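Local coordinates for protein cytochrome c (Pseudomonas aeruginosa, PDB 6RTE) that probably oxidises dihydro-heme d1 to heme d1 in heme d1 biosynthesis, combining an eight-bladed beta-propeller with a cytochrome c domain that carries heme c, at residues 447-451 / 463-469; 145-150 / 453-457; 411-416 / 427-432. All blocks are in the same frame, centred on the assembly; numbering follows the deposited sequence.

Contact 1: 447-451 / 463-469; sequences KVAGH and LSVWDRD
Ala449 and Val465 form an antiparallel non-hydrogen-bonded pair with their CA atoms 4.6 Å apart, where the short strands 449-451 and 463-465 of one propeller-blade hairpin run at 138° to each other. Around this pair the backbone is tied by Gly450 N to Ser464 O, 2.9 Å, and by Trp466 N to Val448 O, 2.8 Å.

Trp466, the centre of an inverse gamma turn, adds a third bond near the end of the pairing. With CG anti to its carbonyl carbon (chi1 -63°), the indole turns its N-H edge to Gly450 O, and NE1 donates a hydrogen bond to that oxygen at 2.7 Å. This oxygen sits exactly in the indole plane, yet the donor stands 51° out of the Gly450 carbonyl plane, so no lone pair is met head-on. Phe419 meets the same indole edge-to-face.

Lys447 reaches out with its chain extended beyond CG. CB rests on Val465 CG1 (3.7 Å), and the Lys447 and Asp467 side chains cross at about a right angle, CD lying against the carboxylate. The ammonium group then meets three acceptors: Asp469 O by a hydrogen bond (NZ to O, 3.1 Å), and two carboxylates by longer salt bridges, NZ to Asp467 OD1 at 3.5 Å and NZ to Asp469 OD2 at 3.6 Å. Asp467 OD1 also accepts from Asp469 N, closing an Asx turn. One positive charge shared between two acidic groups probably offsets the repulsion between the two carboxylates.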
loop_
_atom_site.group_PDB
_atom_site.type_symbol
_atom_site.label_atom_id
_atom_site.label_comp_id
_atom_site.label_asym_id
_atom_site.label_seq_id
_atom_site.Cartn_x
_atom_site.Cartn_y
_atom_site.Cartn_z
ATOM N N LYS A 447 -21.797 2.264 -6.966
ATOM C CA LYS A 447 -20.668 1.421 -6.619
ATOM C C LYS A 447 -19.514 2.269 -6.105
ATOM O O LYS A 447 -19.415 3.468 -6.380
ATOM C CB LYS A 447 -20.216 0.598 -7.828
ATOM C CG LYS A 447 -21.353 -0.179 -8.451
ATOM C CD LYS A 447 -20.849 -1.299 -9.321
ATOM C CE LYS A 447 -22.011 -2.067 -9.900
ATOM N NZ LYS A 447 -21.543 -3.285 -10.588
ATOM N N VAL A 448 -18.635 1.625 -5.344
ATOM C CA VAL A 448 -17.538 2.346 -4.715
ATOM C C VAL A 448 -16.556 2.778 -5.799
ATOM O O VAL A 448 -16.033 1.952 -6.555
ATOM C CB VAL A 448 -16.865 1.487 -3.634
ATOM C CG1 VAL A 448 -16.582 0.104 -4.157
ATOM C CG2 VAL A 448 -15.581 2.144 -3.138
ATOM N N ALA A 449 -16.328 4.083 -5.893
ATOM C CA ALA A 449 -15.364 4.664 -6.815
ATOM C C ALA A 449 -14.224 5.264 -6.008
ATOM O O ALA A 449 -14.457 5.968 -5.022
ATOM C CB ALA A 449 -16.021 5.734 -7.688
ATOM N N GLY A 450 -12.991 4.985 -6.417
ATOM C CA GLY A 450 -11.860 5.519 -5.691
ATOM C C GLY A 450 -10.528 5.262 -6.351
ATOM O O GLY A 450 -10.353 4.260 -7.041
ATOM N N HIS A 451 -9.588 6.180 -6.126
ATOM C CA HIS A 451 -8.205 6.117 -6.584
ATOM C C HIS A 451 -8.055 6.542 -8.038
ATOM O O HIS A 451 -8.721 6.002 -8.931
ATOM C CB HIS A 451 -7.596 4.728 -6.427
ATOM C CG HIS A 451 -6.124 4.708 -6.700
ATOM N ND1 HIS A 451 -5.605 4.596 -7.971
ATOM C CD2 HIS A 451 -5.059 4.827 -5.870
ATOM C CE1 HIS A 451 -4.282 4.627 -7.911
ATOM N NE2 HIS A 451 -3.930 4.764 -6.649
ATOM N N LEU A 463 -9.647 5.794 -13.267
ATOM C CA LEU A 463 -10.406 5.638 -12.034
ATOM C C LEU A 463 -10.797 4.179 -11.827
ATOM O O LEU A 463 -11.064 3.450 -12.785
ATOM C CB LEU A 463 -11.675 6.503 -12.069
ATOM C CG LEU A 463 -11.541 8.001 -11.784
ATOM C CD1 LEU A 463 -10.541 8.696 -12.704
ATOM C CD2 LEU A 463 -12.918 8.666 -11.894
ATOM N N SER A 464 -10.857 3.764 -10.559
ATOM C CA SER A 464 -11.195 2.394 -10.192
ATOM C C SER A 464 -12.591 2.323 -9.590
ATOM O O SER A 464 -12.906 3.055 -8.642
ATOM C CB SER A 464 -10.176 1.831 -9.199
ATOM O OG SER A 464 -8.928 1.577 -9.815
ATOM N N VAL A 465 -13.422 1.436 -10.131
ATOM C CA VAL A 465 -14.684 1.051 -9.506
ATOM C C VAL A 465 -14.414 -0.230 -8.724
ATOM O O VAL A 465 -14.216 -1.298 -9.318
ATOM C CB VAL A 465 -15.799 0.857 -10.541
ATOM C CG1 VAL A 465 -17.098 0.431 -9.856
ATOM C CG2 VAL A 465 -16.012 2.133 -11.333
ATOM N N TRP A 466 -14.395 -0.121 -7.391
ATOM C CA TRP A 466 -13.959 -1.204 -6.506
ATOM C C TRP A 466 -15.133 -2.151 -6.257
ATOM O O TRP A 466 -15.751 -2.168 -5.190
ATOM C CB TRP A 466 -13.445 -0.652 -5.178
ATOM C CG TRP A 466 -12.233 0.228 -5.222
ATOM C CD1 TRP A 466 -12.073 1.388 -5.928
ATOM C CD2 TRP A 466 -11.020 0.038 -4.483
ATOM N NE1 TRP A 466 -10.825 1.920 -5.688
ATOM C CE2 TRP A 466 -10.160 1.110 -4.805
ATOM C CE3 TRP A 466 -10.575 -0.941 -3.589
ATOM C CZ2 TRP A 466 -8.882 1.230 -4.263
ATOM C CZ3 TRP A 466 -9.306 -0.822 -3.056
ATOM C CH2 TRP A 466 -8.476 0.257 -3.391
ATOM N N ASP A 467 -15.436 -2.974 -7.256
ATOM C CA ASP A 467 -16.608 -3.837 -7.174
ATOM C C ASP A 467 -16.309 -5.148 -7.884
ATOM O O ASP A 467 -15.509 -5.192 -8.821
ATOM C CB ASP A 467 -17.830 -3.139 -7.783
ATOM C CG ASP A 467 -19.126 -3.892 -7.527
ATOM O OD1 ASP A 467 -19.416 -4.843 -8.280
ATOM O OD2 ASP A 467 -19.848 -3.536 -6.566
ATOM N N ARG A 468 -16.947 -6.226 -7.417
ATOM C CA ARG A 468 -16.834 -7.499 -8.123
ATOM C C ARG A 468 -17.167 -7.308 -9.596
ATOM O O ARG A 468 -16.486 -7.851 -10.477
ATOM C CB ARG A 468 -17.752 -8.544 -7.492
ATOM N N ASP A 469 -18.202 -6.520 -9.874
ATOM C CA ASP A 469 -18.511 -6.061 -11.225
ATOM C C ASP A 469 -17.936 -4.659 -11.432
ATOM O O ASP A 469 -18.643 -3.697 -11.734
ATOM C CB ASP A 469 -20.022 -6.088 -11.444
ATOM C CG ASP A 469 -20.413 -5.965 -12.904
ATOM O OD1 ASP A 469 -20.916 -6.961 -13.466
ATOM O OD2 ASP A 469 -20.224 -4.877 -13.492
#

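Contact 2: 145-150 / 453-457; sequences DPLNLF and EFTRD
Asp145 and Arg456 meet where the chain enters the blade that closes the propeller ring, in which strand 150-154 pairs with the C-terminal strand 491-496. Asp145 uses the syn lone pair of OD2 to accept a hydrogen bond from Arg456 NH1 at 3.0 Å, in a salt bridge, although the carboxylate and guanidinium planes are 62° apart. Its other oxygen, OD1, accepts from Leu147 N in an Asx turn, and Leu147 CB lies over one face of the guanidinium, 3.8 Å from CZ. A bend at chi3 (-59°) turns the guanidinium toward Asp145.

Asn148 holds the Arg456 backbone: OD1 accepts from Arg456 N at 2.9 Å, from a donor lying above the amide plane. Asn496 ND2 is a second donor to the same oxygen. Deeper in, the Phe150 ring presents its edge to the aliphatic part of Glu453, CE1 to CG 3.7 Å, while the Thr455 methyl CG2 lies 4.0 Å from CZ. The Glu453 carboxylate itself is held by Asn496 N and Arg406.

The contact joins the loop before strand 150-154 to the end of strand 449-454 in the adjacent blade, with strand 491-496 alongside Phe150 and Arg456, and helix 497-501 against Leu147.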
loop_
_atom_site.group_PDB
_atom_site.type_symbol
_atom_site.label_atom_id
_atom_site.label_comp_id
_atom_site.label_asym_id
_atom_site.label_seq_id
_atom_site.Cartn_x
_atom_site.Cartn_y
_atom_site.Cartn_z
ATOM N N ASP A 145 5.155 2.024 -24.910
ATOM C CA ASP A 145 6.091 2.918 -24.239
ATOM C C ASP A 145 6.352 2.422 -22.820
ATOM O O ASP A 145 5.416 2.372 -22.003
ATOM C CB ASP A 145 5.521 4.338 -24.248
ATOM C CG ASP A 145 6.353 5.318 -23.434
ATOM O OD1 ASP A 145 7.449 4.946 -22.948
ATOM O OD2 ASP A 145 5.891 6.472 -23.282
ATOM N N PRO A 146 7.584 2.031 -22.480
ATOM C CA PRO A 146 7.832 1.519 -21.117
ATOM C C PRO A 146 7.496 2.516 -20.020
ATOM O O PRO A 146 7.129 2.109 -18.898
ATOM C CB PRO A 146 9.334 1.200 -21.117
ATOM C CG PRO A 146 9.725 1.114 -22.565
ATOM C CD PRO A 146 8.808 2.046 -23.302
ATOM N N LEU A 147 7.623 3.807 -20.290
ATOM C CA LEU A 147 7.403 4.827 -19.273
ATOM C C LEU A 147 5.938 5.230 -19.134
ATOM O O LEU A 147 5.612 6.025 -18.243
ATOM C CB LEU A 147 8.254 6.069 -19.593
ATOM C CG LEU A 147 9.765 5.818 -19.532
ATOM C CD1 LEU A 147 10.534 7.080 -19.911
ATOM C CD2 LEU A 147 10.197 5.323 -18.157
ATOM N N ASN A 148 5.045 4.708 -19.976
ATOM C CA ASN A 148 3.624 4.987 -19.820
ATOM C C ASN A 148 2.823 3.744 -19.450
ATOM O O ASN A 148 1.590 3.778 -19.495
ATOM C CB ASN A 148 3.062 5.619 -21.096
ATOM C CG ASN A 148 1.862 6.502 -20.815
ATOM O OD1 ASN A 148 1.607 6.885 -19.667
ATOM N ND2 ASN A 148 1.123 6.841 -21.862
ATOM N N LEU A 149 3.494 2.652 -19.092
ATOM C CA LEU A 149 2.808 1.463 -18.602
ATOM C C LEU A 149 2.104 1.732 -17.278
ATOM O O LEU A 149 2.628 2.431 -16.404
ATOM C CB LEU A 149 3.801 0.318 -18.394
ATOM C CG LEU A 149 4.511 -0.249 -19.622
ATOM C CD1 LEU A 149 5.518 -1.303 -19.169
ATOM C CD2 LEU A 149 3.510 -0.821 -20.609
ATOM N N PHE A 150 0.932 1.125 -17.112
ATOM C CA PHE A 150 0.277 1.061 -15.814
ATOM C C PHE A 150 0.420 -0.337 -15.229
ATOM O O PHE A 150 0.206 -1.335 -15.925
ATOM C CB PHE A 150 -1.209 1.402 -15.918
ATOM C CG PHE A 150 -1.487 2.841 -16.195
ATOM C CD1 PHE A 150 -1.686 3.729 -15.149
ATOM C CD2 PHE A 150 -1.583 3.302 -17.498
ATOM C CE1 PHE A 150 -1.970 5.055 -15.403
ATOM C CE2 PHE A 150 -1.855 4.630 -17.758
ATOM C CZ PHE A 150 -2.047 5.509 -16.703
ATOM N N GLU A 453 -5.106 7.633 -11.103
ATOM C CA GLU A 453 -3.751 7.732 -11.634
ATOM C C GLU A 453 -3.837 8.295 -13.047
ATOM O O GLU A 453 -4.816 8.053 -13.757
ATOM C CB GLU A 453 -3.050 6.365 -11.642
ATOM C CG GLU A 453 -1.580 6.398 -12.031
ATOM C CD GLU A 453 -0.676 6.792 -10.883
ATOM O OE1 GLU A 453 -1.195 7.310 -9.874
ATOM O OE2 GLU A 453 0.544 6.575 -10.983
ATOM N N PHE A 454 -2.814 9.055 -13.444
ATOM C CA PHE A 454 -2.761 9.682 -14.757
ATOM C C PHE A 454 -1.755 8.983 -15.669
ATOM O O PHE A 454 -0.842 8.293 -15.210
ATOM C CB PHE A 454 -2.372 11.167 -14.647
ATOM C CG PHE A 454 -3.332 11.995 -13.844
ATOM C CD1 PHE A 454 -3.172 12.123 -12.474
ATOM C CD2 PHE A 454 -4.378 12.655 -14.460
ATOM C CE1 PHE A 454 -4.049 12.882 -11.725
ATOM C CE2 PHE A 454 -5.268 13.426 -13.717
ATOM C CZ PHE A 454 -5.100 13.538 -12.347
ATOM N N THR A 455 -1.937 9.182 -16.975
ATOM C CA THR A 455 -0.880 8.902 -17.939
ATOM C C THR A 455 0.315 9.809 -17.662
ATOM O O THR A 455 0.209 10.825 -16.967
ATOM C CB THR A 455 -1.359 9.131 -19.370
ATOM O OG1 THR A 455 -1.964 10.431 -19.469
ATOM C CG2 THR A 455 -2.365 8.068 -19.796
ATOM N N ARG A 456 1.465 9.445 -18.238
ATOM C CA ARG A 456 2.691 10.176 -17.920
ATOM C C ARG A 456 2.570 11.651 -18.287
ATOM O O ARG A 456 3.111 12.505 -17.579
ATOM C CB ARG A 456 3.895 9.533 -18.617
ATOM C CG ARG A 456 3.838 9.523 -20.139
ATOM C CD ARG A 456 5.054 8.821 -20.744
ATOM N NE ARG A 456 6.316 9.461 -20.359
ATOM C CZ ARG A 456 7.418 9.467 -21.108
ATOM N NH1 ARG A 456 7.429 8.873 -22.295
ATOM N NH2 ARG A 456 8.512 10.077 -20.674
ATOM N N ASP A 457 1.848 11.971 -19.361
ATOM C CA ASP A 457 1.655 13.355 -19.785
ATOM C C ASP A 457 0.391 13.989 -19.210
ATOM O O ASP A 457 0.087 15.142 -19.542
ATOM C CB ASP A 457 1.619 13.437 -21.317
ATOM C CG ASP A 457 0.402 12.745 -21.914
ATOM O OD1 ASP A 457 -0.364 12.115 -21.150
ATOM O OD2 ASP A 457 0.207 12.830 -23.147
HETATM O O HOH W 1 -0.861 9.557 -22.737
#

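Contact 3: 411-416 / 427-432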
loop_
_atom_site.group_PDB
_atom_site.type_symbol
_atom_site.label_atom_id
_atom_site.label_comp_id
_atom_site.label_asym_id
_atom_site.label_seq_id
_atom_site.Cartn_x
_atom_site.Cartn_y
_atom_site.Cartn_z
ATOM N N SER A 411 -2.708 18.962 -14.765
ATOM C CA SER A 411 -4.120 19.058 -14.404
ATOM C C SER A 411 -4.375 20.259 -13.500
ATOM O O SER A 411 -3.563 20.556 -12.619
ATOM C CB SER A 411 -4.591 17.795 -13.683
ATOM O OG SER A 411 -5.978 17.868 -13.395
ATOM N N PRO A 412 -5.484 20.977 -13.671
ATOM C CA PRO A 412 -5.816 22.077 -12.754
ATOM C C PRO A 412 -6.619 21.669 -11.528
ATOM O O PRO A 412 -7.024 22.552 -10.766
ATOM C CB PRO A 412 -6.644 23.007 -13.651
ATOM C CG PRO A 412 -7.357 22.083 -14.571
ATOM C CD PRO A 412 -6.457 20.879 -14.778
ATOM N N TYR A 413 -6.852 20.373 -11.314
ATOM C CA TYR A 413 -7.660 19.905 -10.200
ATOM C C TYR A 413 -6.888 18.887 -9.369
ATOM O O TYR A 413 -5.990 18.202 -9.867
ATOM C CB TYR A 413 -8.967 19.244 -10.671
ATOM C CG TYR A 413 -9.652 19.940 -11.821
ATOM C CD1 TYR A 413 -10.414 21.086 -11.615
ATOM C CD2 TYR A 413 -9.556 19.440 -13.112
ATOM C CE1 TYR A 413 -11.048 21.721 -12.665
ATOM C CE2 TYR A 413 -10.193 20.065 -14.171
ATOM C CZ TYR A 413 -10.935 21.207 -13.943
ATOM O OH TYR A 413 -11.567 21.834 -14.997
ATOM N N ALA A 414 -7.258 18.799 -8.097
ATOM C CA ALA A 414 -6.885 17.680 -7.241
ATOM C C ALA A 414 -8.056 16.703 -7.197
ATOM O O ALA A 414 -9.190 17.099 -6.906
ATOM C CB ALA A 414 -6.529 18.151 -5.831
ATOM N N TRP A 415 -7.780 15.435 -7.479
ATOM C CA TRP A 415 -8.813 14.419 -7.631
ATOM C C TRP A 415 -8.872 13.587 -6.355
ATOM O O TRP A 415 -7.873 12.971 -5.969
ATOM C CB TRP A 415 -8.518 13.524 -8.839
ATOM C CG TRP A 415 -8.335 14.253 -10.153
ATOM C CD1 TRP A 415 -7.576 15.369 -10.384
ATOM C CD2 TRP A 415 -8.906 13.892 -11.420
ATOM N NE1 TRP A 415 -7.654 15.732 -11.709
ATOM C CE2 TRP A 415 -8.458 14.838 -12.367
ATOM C CE3 TRP A 415 -9.747 12.863 -11.844
ATOM C CZ2 TRP A 415 -8.829 14.784 -13.708
ATOM C CZ3 TRP A 415 -10.118 12.814 -13.178
ATOM C CH2 TRP A 415 -9.661 13.768 -14.093
ATOM N N THR A 416 -10.038 13.561 -5.707
ATOM C CA THR A 416 -10.207 12.808 -4.467
ATOM C C THR A 416 -11.586 12.146 -4.483
ATOM O O THR A 416 -12.250 12.071 -5.520
ATOM C CB THR A 416 -9.983 13.719 -3.251
ATOM O OG1 THR A 416 -9.880 12.921 -2.065
ATOM C CG2 THR A 416 -11.123 14.718 -3.096
ATOM N N ILE A 427 -16.038 10.819 -7.744
ATOM C CA ILE A 427 -14.692 11.373 -7.662
ATOM C C ILE A 427 -14.810 12.886 -7.787
ATOM O O ILE A 427 -15.453 13.390 -8.717
ATOM C CB ILE A 427 -13.786 10.798 -8.763
ATOM C CG1 ILE A 427 -13.664 9.278 -8.619
ATOM C CG2 ILE A 427 -12.409 11.460 -8.733
ATOM C CD1 ILE A 427 -13.104 8.810 -7.285
ATOM N N LEU A 428 -14.200 13.610 -6.856
ATOM C CA LEU A 428 -14.321 15.059 -6.792
ATOM C C LEU A 428 -13.083 15.705 -7.393
ATOM O O LEU A 428 -11.956 15.291 -7.100
ATOM C CB LEU A 428 -14.498 15.523 -5.347
ATOM C CG LEU A 428 -15.582 14.795 -4.565
ATOM C CD1 LEU A 428 -15.565 15.229 -3.106
ATOM C CD2 LEU A 428 -16.940 15.046 -5.198
ATOM N N LEU A 429 -13.294 16.719 -8.221
ATOM C CA LEU A 429 -12.207 17.487 -8.825
ATOM C C LEU A 429 -12.186 18.857 -8.153
ATOM O O LEU A 429 -13.040 19.708 -8.427
ATOM C CB LEU A 429 -12.385 17.592 -10.336
ATOM C CG LEU A 429 -11.853 16.388 -11.126
ATOM C CD1 LEU A 429 -12.527 15.095 -10.684
ATOM C CD2 LEU A 429 -12.021 16.606 -12.627
ATOM N N ILE A 430 -11.214 19.056 -7.268
ATOM C CA ILE A 430 -11.064 20.303 -6.528
ATOM C C ILE A 430 -10.137 21.221 -7.311
ATOM O O ILE A 430 -8.960 20.904 -7.509
ATOM C CB ILE A 430 -10.518 20.048 -5.113
ATOM C CG1 ILE A 430 -11.491 19.167 -4.322
ATOM C CG2 ILE A 430 -10.268 21.366 -4.387
ATOM C CD1 ILE A 430 -10.979 18.750 -2.955
ATOM N N ASP A 431 -10.666 22.359 -7.755
ATOM C CA ASP A 431 -9.858 23.333 -8.477
ATOM C C ASP A 431 -8.687 23.786 -7.612
ATOM O O ASP A 431 -8.876 24.222 -6.473
ATOM C CB ASP A 431 -10.725 24.529 -8.879
ATOM C CG ASP A 431 -9.993 25.506 -9.781
ATOM O OD1 ASP A 431 -10.031 25.321 -11.017
ATOM O OD2 ASP A 431 -9.375 26.454 -9.255
ATOM N N LYS A 432 -7.472 23.677 -8.157
ATOM C CA LYS A 432 -6.277 23.971 -7.370
ATOM C C LYS A 432 -6.210 25.425 -6.928
ATOM O O LYS A 432 -5.506 25.735 -5.960
ATOM C CB LYS A 432 -5.013 23.637 -8.165
ATOM C CG LYS A 432 -4.716 22.159 -8.317
ATOM C CD LYS A 432 -3.462 21.967 -9.149
ATOM C CE LYS A 432 -3.157 20.504 -9.377
ATOM N NZ LYS A 432 -2.028 20.312 -10.333
#
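Thr416, Leu429 and Tyr413 lose the most surface in this antiparallel beta hairpin, whose strands 413-416 and 427-431 form the middle of a four-stranded propeller blade and run at 154° to each other. Thr416 closes one end in a hydrogen-bonded pair with Leu428: Thr416 N to Leu428 O is 2.9 Å, and Leu428 N to Thr416 O is 2.8 Å. Its methyl CG2, set between the backbone N and the carbonyl carbon (chi1 -168° places OG1 anti to N), comes within 4.0 Å of Ile430 CD1. The OG1 hydroxyl turns to Phe404 O, just before strand 405-406.

Leu429 occupies the opposite face of the sheet, side by side with Trp415. Its branch point CG stands 3.8 Å above the indole plane, over the ring centre. The methyl CD2 makes a CH-pi contact with the six-membered ring, 13° off its normal. That same CD2 also touches Tyr413 CD2 at 3.8 Å, so the leucine packs against both aromatic side chains.

Tyr413 has Pro412 CG over one face of its ring, and the backbone of Asp431 comes to the ring edge. Beyond it, the extended Lys432 chain runs back over residues 411-412, its CG packed on Pro412 O. His408 O takes one bond from its ammonium group, and Lys432 NZ binds Ser411 O at 2.8 Å.

Overall arrangement
All three contacts belong to the propeller, with centres 18 to 20 Å apart. Contacts 1 and 3 each lie within one blade hairpin, whereas contact 2 links residues some 300 positions apart across two blades. Contacts 1 and 2 share strand 449-454, one at its start and the other at its end. Contact 3 has the largest interface (641 Å² against 493 and 351) and relies on regular backbone pairing and apolar packing. Contacts 2 and 3 are buried, although Arg456 of contact 2 is exposed; contact 1 is partly buried and ends in charge, and contact 2 mixes a salt bridge with a buried amide and ring. Ile427 packs on Leu463 and Gly450, and Phe454 on Trp415, joining contact 3's blade to the next.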